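Local coordinates for trehalose-6-phosphate phosphatase-related protein (Thermoplasma acidophilum, PDB 1U02) that removes the phosphate from trehalose 6-phosphate to give free trehalose, a magnesium-dependent hydrolysis of the HAD superfamily, at residues F39-V44 with L58-I63; V88-Y93 with I108-L113; S167-R172 with E188-A193; L12-M17 with A210-M215. One frame throughout, in Å; residues are numbered along the deposited sequence.

Interaction 1: residues F39-V44 with L58-I63; sequences FDTYIV and LDINMI. With GOL (glycerol), chain F.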
# COMPACT_ATOMS: atom_id res chain seq x y z
N PHE A 39 -15.93 10.28 8.39
CA PHE A 39 -15.70 8.85 8.55
C PHE A 39 -14.34 8.55 9.15
O PHE A 39 -13.38 9.30 8.93
CB PHE A 39 -15.79 8.15 7.19
CG PHE A 39 -17.07 8.39 6.46
CD1 PHE A 39 -17.27 9.56 5.74
CD2 PHE A 39 -18.09 7.43 6.48
CE1 PHE A 39 -18.46 9.79 5.05
CE2 PHE A 39 -19.28 7.64 5.79
CZ PHE A 39 -19.47 8.82 5.08
N ASP A 40 -14.26 7.46 9.91
CA ASP A 40 -12.99 7.04 10.50
C ASP A 40 -12.25 6.50 9.28
O ASP A 40 -12.50 5.38 8.83
CB ASP A 40 -13.21 5.93 11.53
CG ASP A 40 -11.97 5.66 12.38
OD1 ASP A 40 -10.85 5.99 11.92
OD2 ASP A 40 -12.11 5.12 13.49
N THR A 41 -11.35 7.31 8.75
CA THR A 41 -10.62 6.95 7.54
C THR A 41 -9.24 6.35 7.73
O THR A 41 -8.43 6.85 8.51
CB THR A 41 -10.52 8.18 6.62
OG1 THR A 41 -11.82 8.76 6.46
CG2 THR A 41 -9.97 7.80 5.26
N TYR A 42 -8.98 5.26 7.01
CA TYR A 42 -7.71 4.56 7.05
C TYR A 42 -7.12 4.42 5.65
O TYR A 42 -7.81 4.02 4.71
CB TYR A 42 -7.88 3.15 7.61
CG TYR A 42 -8.05 3.05 9.09
CD1 TYR A 42 -6.97 2.75 9.92
CD2 TYR A 42 -9.30 3.21 9.68
CE1 TYR A 42 -7.13 2.61 11.29
CE2 TYR A 42 -9.48 3.08 11.06
CZ TYR A 42 -8.38 2.77 11.85
OH TYR A 42 -8.54 2.61 13.21
N ILE A 43 -5.84 4.75 5.51
CA ILE A 43 -5.15 4.55 4.25
C ILE A 43 -4.50 3.18 4.48
O ILE A 43 -3.85 2.98 5.50
CB ILE A 43 -4.03 5.58 4.00
CG1 ILE A 43 -4.62 6.98 3.81
CG2 ILE A 43 -3.22 5.18 2.77
CD1 ILE A 43 -5.58 7.08 2.63
N VAL A 44 -4.70 2.24 3.57
CA VAL A 44 -4.11 0.91 3.71
C VAL A 44 -3.17 0.74 2.53
O VAL A 44 -3.61 0.74 1.38
CB VAL A 44 -5.18 -0.19 3.70
CG1 VAL A 44 -4.53 -1.55 3.91
CG2 VAL A 44 -6.21 0.09 4.79
N LEU A 58 -2.20 14.59 6.09
CA LEU A 58 -3.48 14.87 6.73
C LEU A 58 -3.60 14.05 8.01
O LEU A 58 -2.88 13.08 8.22
CB LEU A 58 -4.64 14.50 5.80
CG LEU A 58 -4.72 15.20 4.45
CD1 LEU A 58 -5.84 14.59 3.62
CD2 LEU A 58 -4.95 16.69 4.66
N ASP A 59 -4.55 14.45 8.85
CA ASP A 59 -4.80 13.76 10.10
C ASP A 59 -5.69 12.54 9.86
O ASP A 59 -6.91 12.62 10.01
CB ASP A 59 -5.46 14.72 11.10
CG ASP A 59 -5.82 14.04 12.40
OD1 ASP A 59 -4.98 13.30 12.95
OD2 ASP A 59 -6.96 14.26 12.89
N ILE A 60 -5.08 11.43 9.46
CA ILE A 60 -5.81 10.19 9.22
C ILE A 60 -4.98 9.02 9.72
O ILE A 60 -3.78 9.16 9.91
CB ILE A 60 -6.10 9.96 7.70
CG1 ILE A 60 -4.93 10.44 6.85
CG2 ILE A 60 -7.40 10.65 7.31
CD1 ILE A 60 -3.72 9.57 6.91
N ASN A 61 -5.64 7.89 9.92
CA ASN A 61 -4.95 6.69 10.38
C ASN A 61 -4.44 5.91 9.18
O ASN A 61 -4.90 6.10 8.05
CB ASN A 61 -5.89 5.81 11.20
CG ASN A 61 -6.24 6.43 12.54
OD1 ASN A 61 -5.39 7.03 13.20
ND2 ASN A 61 -7.49 6.28 12.96
N MSE A 62 -3.48 5.03 9.41
CA MSE A 62 -2.94 4.25 8.31
C MSE A 62 -2.41 2.89 8.72
O MSE A 62 -1.88 2.71 9.82
CB MSE A 62 -1.85 5.05 7.59
CG MSE A 62 -0.73 5.55 8.49
SE MSE A 62 0.51 6.77 7.60
CE MSE A 62 -0.52 8.39 7.69
N ILE A 63 -2.58 1.94 7.81
CA ILE A 63 -2.09 0.59 7.98
C ILE A 63 -1.05 0.51 6.87
O ILE A 63 -1.39 0.52 5.69
CB ILE A 63 -3.21 -0.46 7.74
CG1 ILE A 63 -4.28 -0.34 8.84
CG2 ILE A 63 -2.63 -1.87 7.75
CD1 ILE A 63 -5.51 -1.22 8.60
C1 GOL F . -9.54 9.06 11.61
O1 GOL F . -8.42 8.07 11.02
C2 GOL F . -10.03 10.19 10.96
O2 GOL F . -10.93 9.87 10.01
C3 GOL F . -9.51 11.18 11.43
O3 GOL F . -8.59 12.06 12.34

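Interaction 2: residues V88-Y93 with I108-L113; sequences VFDRIY and IYRKNL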
# COMPACT_ATOMS: atom_id res chain seq x y z
N VAL A 88 17.38 -5.92 10.23
CA VAL A 88 17.47 -6.76 9.04
C VAL A 88 17.39 -5.96 7.75
O VAL A 88 18.25 -6.08 6.88
CB VAL A 88 16.35 -7.82 9.04
CG1 VAL A 88 16.43 -8.67 7.78
CG2 VAL A 88 16.48 -8.70 10.27
N PHE A 89 16.36 -5.14 7.61
CA PHE A 89 16.22 -4.36 6.40
C PHE A 89 17.33 -3.33 6.21
O PHE A 89 17.63 -2.96 5.08
CB PHE A 89 14.83 -3.73 6.36
CG PHE A 89 13.76 -4.73 6.05
CD1 PHE A 89 13.67 -5.27 4.77
CD2 PHE A 89 12.91 -5.21 7.04
CE1 PHE A 89 12.74 -6.28 4.48
CE2 PHE A 89 11.98 -6.21 6.76
CZ PHE A 89 11.90 -6.75 5.48
N ASP A 90 17.95 -2.90 7.31
CA ASP A 90 19.07 -1.96 7.19
C ASP A 90 20.22 -2.72 6.51
O ASP A 90 20.86 -2.20 5.59
CB ASP A 90 19.55 -1.47 8.56
CG ASP A 90 18.60 -0.45 9.18
OD1 ASP A 90 17.99 0.34 8.42
OD2 ASP A 90 18.48 -0.43 10.42
N ARG A 91 20.46 -3.95 6.97
CA ARG A 91 21.52 -4.78 6.42
C ARG A 91 21.23 -5.18 4.97
O ARG A 91 22.14 -5.22 4.14
CB ARG A 91 21.72 -6.04 7.27
CG ARG A 91 22.16 -5.75 8.70
CD ARG A 91 22.88 -6.95 9.34
NE ARG A 91 22.00 -8.09 9.64
CZ ARG A 91 21.08 -8.10 10.60
NH1 ARG A 91 20.91 -7.04 11.38
NH2 ARG A 91 20.34 -9.18 10.79
N ILE A 92 19.97 -5.47 4.67
CA ILE A 92 19.59 -5.86 3.32
C ILE A 92 19.91 -4.73 2.34
O ILE A 92 20.46 -4.97 1.27
CB ILE A 92 18.09 -6.21 3.24
CG1 ILE A 92 17.84 -7.54 3.98
CG2 ILE A 92 17.64 -6.33 1.78
CD1 ILE A 92 16.38 -7.91 4.12
N TYR A 93 19.57 -3.50 2.72
CA TYR A 93 19.84 -2.36 1.86
C TYR A 93 21.34 -2.16 1.69
O TYR A 93 21.83 -1.94 0.58
CB TYR A 93 19.23 -1.09 2.44
CG TYR A 93 19.49 0.11 1.56
CD1 TYR A 93 18.85 0.24 0.34
CD2 TYR A 93 20.45 1.06 1.91
CE1 TYR A 93 19.15 1.29 -0.53
CE2 TYR A 93 20.76 2.12 1.05
CZ TYR A 93 20.11 2.22 -0.16
OH TYR A 93 20.43 3.23 -1.04
N ILE A 108 16.29 1.10 -6.31
CA ILE A 108 16.07 0.47 -5.02
C ILE A 108 15.50 1.50 -4.05
O ILE A 108 16.11 2.53 -3.79
CB ILE A 108 17.40 -0.12 -4.47
CG1 ILE A 108 17.91 -1.20 -5.43
CG2 ILE A 108 17.19 -0.73 -3.09
CD1 ILE A 108 19.30 -1.74 -5.09
N TYR A 109 14.32 1.21 -3.53
CA TYR A 109 13.65 2.11 -2.59
C TYR A 109 13.74 1.51 -1.20
O TYR A 109 13.13 0.48 -0.91
CB TYR A 109 12.20 2.30 -3.01
CG TYR A 109 12.06 2.93 -4.37
CD1 TYR A 109 11.96 4.31 -4.51
CD2 TYR A 109 12.04 2.15 -5.52
CE1 TYR A 109 11.83 4.91 -5.77
CE2 TYR A 109 11.90 2.73 -6.79
CZ TYR A 109 11.80 4.11 -6.90
OH TYR A 109 11.66 4.68 -8.16
N ARG A 110 14.51 2.17 -0.35
CA ARG A 110 14.72 1.73 1.02
C ARG A 110 13.64 2.22 1.97
O ARG A 110 13.24 3.38 1.92
CB ARG A 110 16.09 2.21 1.51
CG ARG A 110 16.38 1.88 2.96
CD ARG A 110 17.69 2.51 3.39
NE ARG A 110 18.11 2.05 4.71
CZ ARG A 110 19.28 2.35 5.27
NH1 ARG A 110 20.15 3.11 4.61
NH2 ARG A 110 19.58 1.89 6.48
N LYS A 111 13.18 1.32 2.84
CA LYS A 111 12.18 1.65 3.85
C LYS A 111 12.57 0.90 5.12
O LYS A 111 13.30 -0.08 5.05
CB LYS A 111 10.79 1.24 3.36
CG LYS A 111 10.44 1.91 2.05
CD LYS A 111 9.17 1.42 1.42
CE LYS A 111 9.06 2.01 0.02
NZ LYS A 111 7.72 1.83 -0.58
N ASN A 112 12.09 1.35 6.27
CA ASN A 112 12.45 0.69 7.52
C ASN A 112 12.08 -0.79 7.59
O ASN A 112 12.80 -1.59 8.20
CB ASN A 112 11.85 1.42 8.72
CG ASN A 112 12.41 2.82 8.88
OD1 ASN A 112 13.58 3.05 8.61
ND2 ASN A 112 11.57 3.75 9.33
N LEU A 113 10.96 -1.17 6.98
CA LEU A 113 10.53 -2.57 7.02
C LEU A 113 10.35 -3.20 5.65
O LEU A 113 9.57 -4.15 5.49
CB LEU A 113 9.25 -2.71 7.84
CG LEU A 113 9.44 -2.41 9.34
CD1 LEU A 113 8.10 -2.42 10.07
CD2 LEU A 113 10.40 -3.44 9.94
O HOH W 1 16.03 -0.94 4.17
O HOH W 2 16.31 0.43 6.28
O HOH W 3 18.66 3.85 -2.98

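Interaction 3: residues S167-R172 with E188-A193; sequences SVRGER and EANDDA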
# COMPACT_ATOMS: atom_id res chain seq x y z
N SER A 167 -8.79 -6.97 11.53
CA SER A 167 -8.43 -6.72 12.92
C SER A 167 -8.94 -5.38 13.44
O SER A 167 -9.32 -5.26 14.61
CB SER A 167 -6.91 -6.79 13.07
OG SER A 167 -6.51 -6.47 14.38
N VAL A 168 -8.97 -4.37 12.58
CA VAL A 168 -9.44 -3.05 12.97
C VAL A 168 -10.97 -2.93 13.01
O VAL A 168 -11.53 -2.47 14.00
CB VAL A 168 -8.90 -1.97 12.02
CG1 VAL A 168 -9.59 -0.64 12.31
CG2 VAL A 168 -7.40 -1.83 12.18
N ARG A 169 -11.62 -3.34 11.93
CA ARG A 169 -13.07 -3.24 11.82
C ARG A 169 -13.87 -4.32 12.54
O ARG A 169 -14.99 -4.08 12.97
CB ARG A 169 -13.49 -3.23 10.35
CG ARG A 169 -13.10 -4.49 9.59
CD ARG A 169 -13.73 -4.52 8.20
NE ARG A 169 -15.18 -4.65 8.28
CZ ARG A 169 -15.86 -5.74 7.93
NH1 ARG A 169 -15.22 -6.80 7.46
NH2 ARG A 169 -17.18 -5.76 8.05
N GLY A 170 -13.29 -5.51 12.67
CA GLY A 170 -14.02 -6.59 13.32
C GLY A 170 -15.21 -6.89 12.43
O GLY A 170 -15.05 -7.28 11.28
N GLU A 171 -16.42 -6.72 12.96
CA GLU A 171 -17.63 -6.97 12.19
C GLU A 171 -18.32 -5.67 11.80
O GLU A 171 -19.34 -5.68 11.10
CB GLU A 171 -18.61 -7.84 12.99
CG GLU A 171 -18.09 -9.22 13.34
CD GLU A 171 -17.74 -10.04 12.12
OE1 GLU A 171 -18.63 -10.22 11.25
OE2 GLU A 171 -16.59 -10.51 12.02
N ARG A 172 -17.77 -4.54 12.24
CA ARG A 172 -18.34 -3.23 11.95
C ARG A 172 -18.47 -2.94 10.46
O ARG A 172 -17.67 -3.40 9.65
CB ARG A 172 -17.51 -2.12 12.61
CG ARG A 172 -17.50 -2.16 14.13
CD ARG A 172 -16.77 -0.95 14.70
NE ARG A 172 -15.35 -0.96 14.38
CZ ARG A 172 -14.51 0.02 14.68
NH1 ARG A 172 -14.94 1.11 15.31
NH2 ARG A 172 -13.22 -0.08 14.36
N GLU A 188 -11.87 -10.53 0.05
CA GLU A 188 -12.17 -11.91 0.43
C GLU A 188 -12.20 -12.08 1.96
O GLU A 188 -13.07 -12.78 2.49
CB GLU A 188 -11.12 -12.85 -0.19
CG GLU A 188 -11.45 -14.34 -0.13
CD GLU A 188 -11.25 -14.95 1.25
OE1 GLU A 188 -10.17 -14.73 1.85
OE2 GLU A 188 -12.16 -15.67 1.72
N ALA A 189 -11.27 -11.44 2.65
CA ALA A 189 -11.20 -11.52 4.11
C ALA A 189 -12.19 -10.58 4.80
O ALA A 189 -12.31 -10.57 6.03
CB ALA A 189 -9.78 -11.22 4.59
N ASN A 190 -12.90 -9.79 4.00
CA ASN A 190 -13.88 -8.84 4.52
C ASN A 190 -15.06 -8.77 3.55
O ASN A 190 -15.58 -7.69 3.26
CB ASN A 190 -13.25 -7.44 4.64
CG ASN A 190 -12.13 -7.39 5.67
OD1 ASN A 190 -12.37 -7.28 6.87
ND2 ASN A 190 -10.89 -7.48 5.19
N ASP A 191 -15.48 -9.93 3.04
CA ASP A 191 -16.56 -9.98 2.06
C ASP A 191 -17.90 -9.39 2.51
O ASP A 191 -18.78 -9.16 1.67
CB ASP A 191 -16.76 -11.42 1.57
CG ASP A 191 -17.29 -12.34 2.64
OD1 ASP A 191 -18.42 -12.11 3.12
OD2 ASP A 191 -16.59 -13.31 3.00
N ASP A 192 -18.06 -9.15 3.80
CA ASP A 192 -19.31 -8.58 4.30
C ASP A 192 -19.29 -7.06 4.23
O ASP A 192 -20.26 -6.39 4.59
CB ASP A 192 -19.57 -9.03 5.74
CG ASP A 192 -18.52 -8.53 6.71
OD1 ASP A 192 -17.33 -8.86 6.53
OD2 ASP A 192 -18.89 -7.82 7.66
N ALA A 193 -18.18 -6.50 3.75
CA ALA A 193 -18.04 -5.05 3.65
C ALA A 193 -18.36 -4.56 2.24
O ALA A 193 -18.49 -5.35 1.31
CB ALA A 193 -16.63 -4.64 4.05

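Interaction 4: residues L12-M17 with A210-M215; sequences LVPIIM and ADYIEM. With NA (sodium ion), chain C.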
# COMPACT_ATOMS: atom_id res chain seq x y z
N LEU A 12 -6.16 5.88 -5.14
CA LEU A 12 -6.39 7.31 -4.94
C LEU A 12 -5.50 8.12 -5.87
O LEU A 12 -5.81 9.27 -6.20
CB LEU A 12 -6.11 7.70 -3.48
CG LEU A 12 -6.98 6.99 -2.43
CD1 LEU A 12 -6.63 7.51 -1.03
CD2 LEU A 12 -8.46 7.23 -2.73
N VAL A 13 -4.38 7.53 -6.28
CA VAL A 13 -3.45 8.17 -7.20
C VAL A 13 -3.14 7.13 -8.26
O VAL A 13 -3.29 5.93 -8.03
CB VAL A 13 -2.14 8.61 -6.49
CG1 VAL A 13 -2.43 9.67 -5.45
CG2 VAL A 13 -1.46 7.40 -5.85
N PRO A 14 -2.70 7.57 -9.45
CA PRO A 14 -2.39 6.60 -10.50
C PRO A 14 -1.05 5.91 -10.27
O PRO A 14 -0.20 6.39 -9.52
CB PRO A 14 -2.36 7.46 -11.76
CG PRO A 14 -1.78 8.75 -11.25
CD PRO A 14 -2.51 8.95 -9.93
N ILE A 15 -0.88 4.76 -10.92
CA ILE A 15 0.37 4.02 -10.84
C ILE A 15 1.26 4.73 -11.85
O ILE A 15 0.83 4.96 -12.98
CB ILE A 15 0.18 2.56 -11.28
CG1 ILE A 15 -0.78 1.85 -10.33
CG2 ILE A 15 1.53 1.84 -11.30
CD1 ILE A 15 -0.25 1.75 -8.91
N ILE A 16 2.47 5.11 -11.45
CA ILE A 16 3.38 5.79 -12.36
C ILE A 16 4.75 5.12 -12.36
O ILE A 16 5.06 4.30 -11.49
CB ILE A 16 3.54 7.28 -11.99
CG1 ILE A 16 3.97 7.42 -10.53
CG2 ILE A 16 2.21 8.02 -12.23
CD1 ILE A 16 4.20 8.86 -10.12
N MSE A 17 5.57 5.46 -13.35
CA MSE A 17 6.90 4.86 -13.46
C MSE A 17 7.86 5.29 -12.33
O MSE A 17 8.77 4.55 -11.99
CB MSE A 17 7.53 5.20 -14.81
CG MSE A 17 8.85 4.48 -15.07
SE MSE A 17 8.65 2.54 -15.06
CE MSE A 17 8.40 2.25 -16.96
N ALA A 210 -13.61 2.42 -12.78
CA ALA A 210 -12.58 2.36 -13.81
C ALA A 210 -11.15 2.74 -13.41
O ALA A 210 -10.20 2.03 -13.75
CB ALA A 210 -13.00 3.21 -15.00
N ASP A 211 -10.99 3.85 -12.70
CA ASP A 211 -9.67 4.31 -12.28
C ASP A 211 -9.72 5.15 -11.02
O ASP A 211 -10.78 5.27 -10.39
CB ASP A 211 -9.01 5.11 -13.40
CG ASP A 211 -9.91 6.21 -13.95
OD1 ASP A 211 -10.82 6.66 -13.22
OD2 ASP A 211 -9.70 6.63 -15.11
N TYR A 212 -8.59 5.75 -10.66
CA TYR A 212 -8.51 6.57 -9.45
C TYR A 212 -9.38 7.81 -9.60
O TYR A 212 -9.89 8.33 -8.61
CB TYR A 212 -7.06 6.96 -9.17
CG TYR A 212 -6.53 8.05 -10.06
CD1 TYR A 212 -6.55 9.38 -9.65
CD2 TYR A 212 -6.02 7.76 -11.33
CE1 TYR A 212 -6.08 10.40 -10.48
CE2 TYR A 212 -5.55 8.77 -12.16
CZ TYR A 212 -5.59 10.08 -11.73
OH TYR A 212 -5.12 11.09 -12.54
N ILE A 213 -9.55 8.29 -10.83
CA ILE A 213 -10.39 9.46 -11.07
C ILE A 213 -11.84 9.16 -10.68
O ILE A 213 -12.48 9.94 -9.98
CB ILE A 213 -10.32 9.88 -12.54
CG1 ILE A 213 -8.88 10.29 -12.88
CG2 ILE A 213 -11.29 11.02 -12.81
CD1 ILE A 213 -8.63 10.49 -14.36
N GLU A 214 -12.35 8.01 -11.13
CA GLU A 214 -13.73 7.63 -10.80
C GLU A 214 -13.81 7.34 -9.29
O GLU A 214 -14.80 7.67 -8.64
CB GLU A 214 -14.15 6.40 -11.59
CG GLU A 214 -15.66 6.23 -11.70
CD GLU A 214 -16.08 4.94 -12.40
OE1 GLU A 214 -15.38 4.50 -13.33
OE2 GLU A 214 -17.12 4.36 -12.01
N MSE A 215 -12.77 6.72 -8.76
CA MSE A 215 -12.73 6.41 -7.33
C MSE A 215 -12.87 7.70 -6.52
O MSE A 215 -13.62 7.75 -5.55
CB MSE A 215 -11.42 5.71 -6.97
CG MSE A 215 -11.31 5.29 -5.52
SE MSE A 215 -12.57 3.89 -5.02
CE MSE A 215 -13.60 4.88 -3.74
NA NA C . 1.71 5.65 -7.48
O HOH W 4 3.19 4.17 -8.91

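Interaction 1: residues F39-V44 with L58-I63
Tyr42, Ile43 and Val44 pair with Asn61, Met62 and Ile63 as neighbouring parallel strands, whose axes approach to 4.4 Å. Helix 49-55 connects them, making a beta-alpha-beta unit of the Rossmann-like HAD core.

The backbone ladder centres on Ile43, whose N-H and C=O both turn to the neighbouring strand: N donates to Asn61 O at 3.0 Å, O accepts from Ile63 N at 2.8 Å. Where the strands splay, the bond from Asn61 N to Thr41 O lengthens to 3.3 Å, and a glycerol, probably from the crystallisation liquor, lies beside it. Its O1 donates to Thr41 O and accepts from Asn61 N, its O2 accepts from Thr41 N in a nearly straight bond, and its O3 donates to Asp59 O.

Among side chains, the Asn61 methylene lies over one face of the Tyr42 ring, displaced toward the rim, with CB 3.8 Å from its centroid in a CH-pi contact. They run side by side because both place CG beside the backbone N, chi1 -76° in Tyr42 and -69° in Asn61; ring and amide planes are 43° apart. Asn61 OD1 accepts from Asn73 N.

Apolar contacts continue on each face: Val44 CG2 meets Ile63 CD1 at 4.1 Å on the Tyr42 side, under helix 161-169, whereas Ile43 CG1 touches Ile60 CD1 at 4.1 Å on the other.

Polar backbone groups thus pair within the sheet where the strands run close; where they part, a glycerol happens to take them, and branched side chains pack on both faces, that of Val44 about 9 Å from the bound magnesium ion.

Interaction 2: residues V88-Y93 with I108-L113
This is a helix-on-sheet contact in the cap domain, built on the four-stranded antiparallel sheet: one face of helix 86-96 lies against the edge strand 107-111 and the turn after it, running nearly antiparallel to the strand (157°), with axes 8.9 Å apart.

At the turn, Phe89 lays a ring face on backbone: Leu113 C sits over the ring centre, and Leu113 O comes to 3.4 Å from Phe89 CE2.

Toward the other end, Tyr93 and Arg110 carry the contact. The extended Arg110 chain, with CG opposite its own backbone N (chi1 177°), runs across the tyrosine ring so that CD stands 3.7 Å from the ring centroid in a CH-pi contact. The guanidinium stays over the CB/CD2 side of the ring, its plane 23° from the ring plane, and reaches Asp90. Arg110 NH2 donates to Asp90 OD1 at 2.9 Å with the acceptor in the guanidinium plane, although the carboxylate is met from above its own plane. Ile108 CG2 touches the edge of the Tyr93 ring, 3.8 Å from CE1.

Waters bridge further polar atoms: one accepts from Arg110 NE at 2.9 Å and lies 2.7 Å from Asp90 OD1, and another connects Tyr93 OH with Ile108 O.

An aromatic surface and a hydrated salt bridge thus share one arginine: the tyrosine supports its aliphatic stem, and Asp90 with the water fixes its charged end.

Interaction 3: residues S167-R172 with E188-A193
Arg169 and Asp192 meet head-on, the arginine's two terminal nitrogens each taking one carboxylate oxygen. NH2 donates to Asp192 OD2 at 2.7 Å and NH1 to Asp192 OD1 at 3.1 Å. The grip is slightly skewed, since the two planes stand 37° apart: OD1 is met on its syn side, whereas OD2 is approached from above the carboxylate plane.

The tight part surrounds this buried guanidinium. Asn190 OD1 takes a further NH1 hydrogen at 2.9 Å, in the carbonyl plane on a lone pair and in the guanidinium plane as well. On its own side Arg169 gains a fourth acceptor atom: NE and NH2 both point to Arg172 O, at 3.1 and 2.9 Å, the carbonyl of the last residue of the type II' turn from Arg169 to Arg172. A bend at chi3 (-67°) swings the head round to that carbonyl. The Ala193 methyl lies over one face, with CB 4.1 Å from CZ and over the centre. Asn190 itself is steadied by its ND2, which donates to Ala186 O.

On the looser side Glu171 and Asp192 are exposed to solvent, and their like-charged oxygens OE1 and OD2 come no nearer than 4.3 Å; Arg166 forms long, weak ion pairs with both acids and a hydrogen bond to Gly170 O.

With every N-H direction of Arg169 met by an oxygen near its plane, the head is fixed flat; its charge is probably balanced in part by Asp192, with the positive Arg166 also close. It thereby ties the end of helix 161-169 to the turn leading from helix 181-188 into strand 194-198.

Interaction 4: residues L12-M17 with A210-M215
Tyr212 sets CG between its backbone N and carbonyl carbon (chi1 76°), with chi2 95° turning the ring plane roughly at right angles to the plane of CA, CB and CG, which lays one face on Pro14. Pro14 CD lies over the ring centre, 3.7 Å from the centroid and 9° off the normal, a CH-pi contact, while Pro14 CB reaches 3.5 Å from Tyr212 CE2. On the opposite face lies Ile213 CG1, so the ring is sandwiched between proline and isoleucine.

Beside it, Leu12 CD2 touches CG of the selenomethionine Met215 at 4.4 Å. Leu12 O, 3.5 Å from Tyr212 CD1, accepts a hydrogen bond from Arg216.

The helix start is held by Asp211 at the N-cap, whose OD1 accepts from Glu214 N at 2.9 Å. Beyond the packed ring, Pro14 O binds a sodium ion at 2.9 Å, a site completed by Asp9, Ser22 and a water 2.5 Å from the metal.

The loop that follows strand 3-7, whose end carries Asp7, the probable nucleophile, is thereby packed against the first turn of helix 212-229, with Leu12 reaching Leu28 of helix 26-38 and Met215 resting on Ile196 and Val198 of strand 194-198.

In the fold
Interactions 1, 3 and 4 belong to the Rossmann-like part of the HAD fold, whereas interaction 2 lies in the cap domain, its centre about 25 Å from that of interaction 1. Interaction 1 is core: strand pairing with apolar faces, joined to interaction 3 through Tyr42 and Ile63 against Val168 and to interaction 4 through Ile43 against Leu12. Interaction 3, buried but with exposed acids at its rim, relies on charge around one arginine; interaction 4, buried, is apolar and aromatic, joining parts almost two hundred residues apart. Interaction 2, partly buried, mixes ring packing with a watered salt bridge. Backbone pairing and apolar packing mark the main sheet, ion pairs the two contacts farther from the chain's centre.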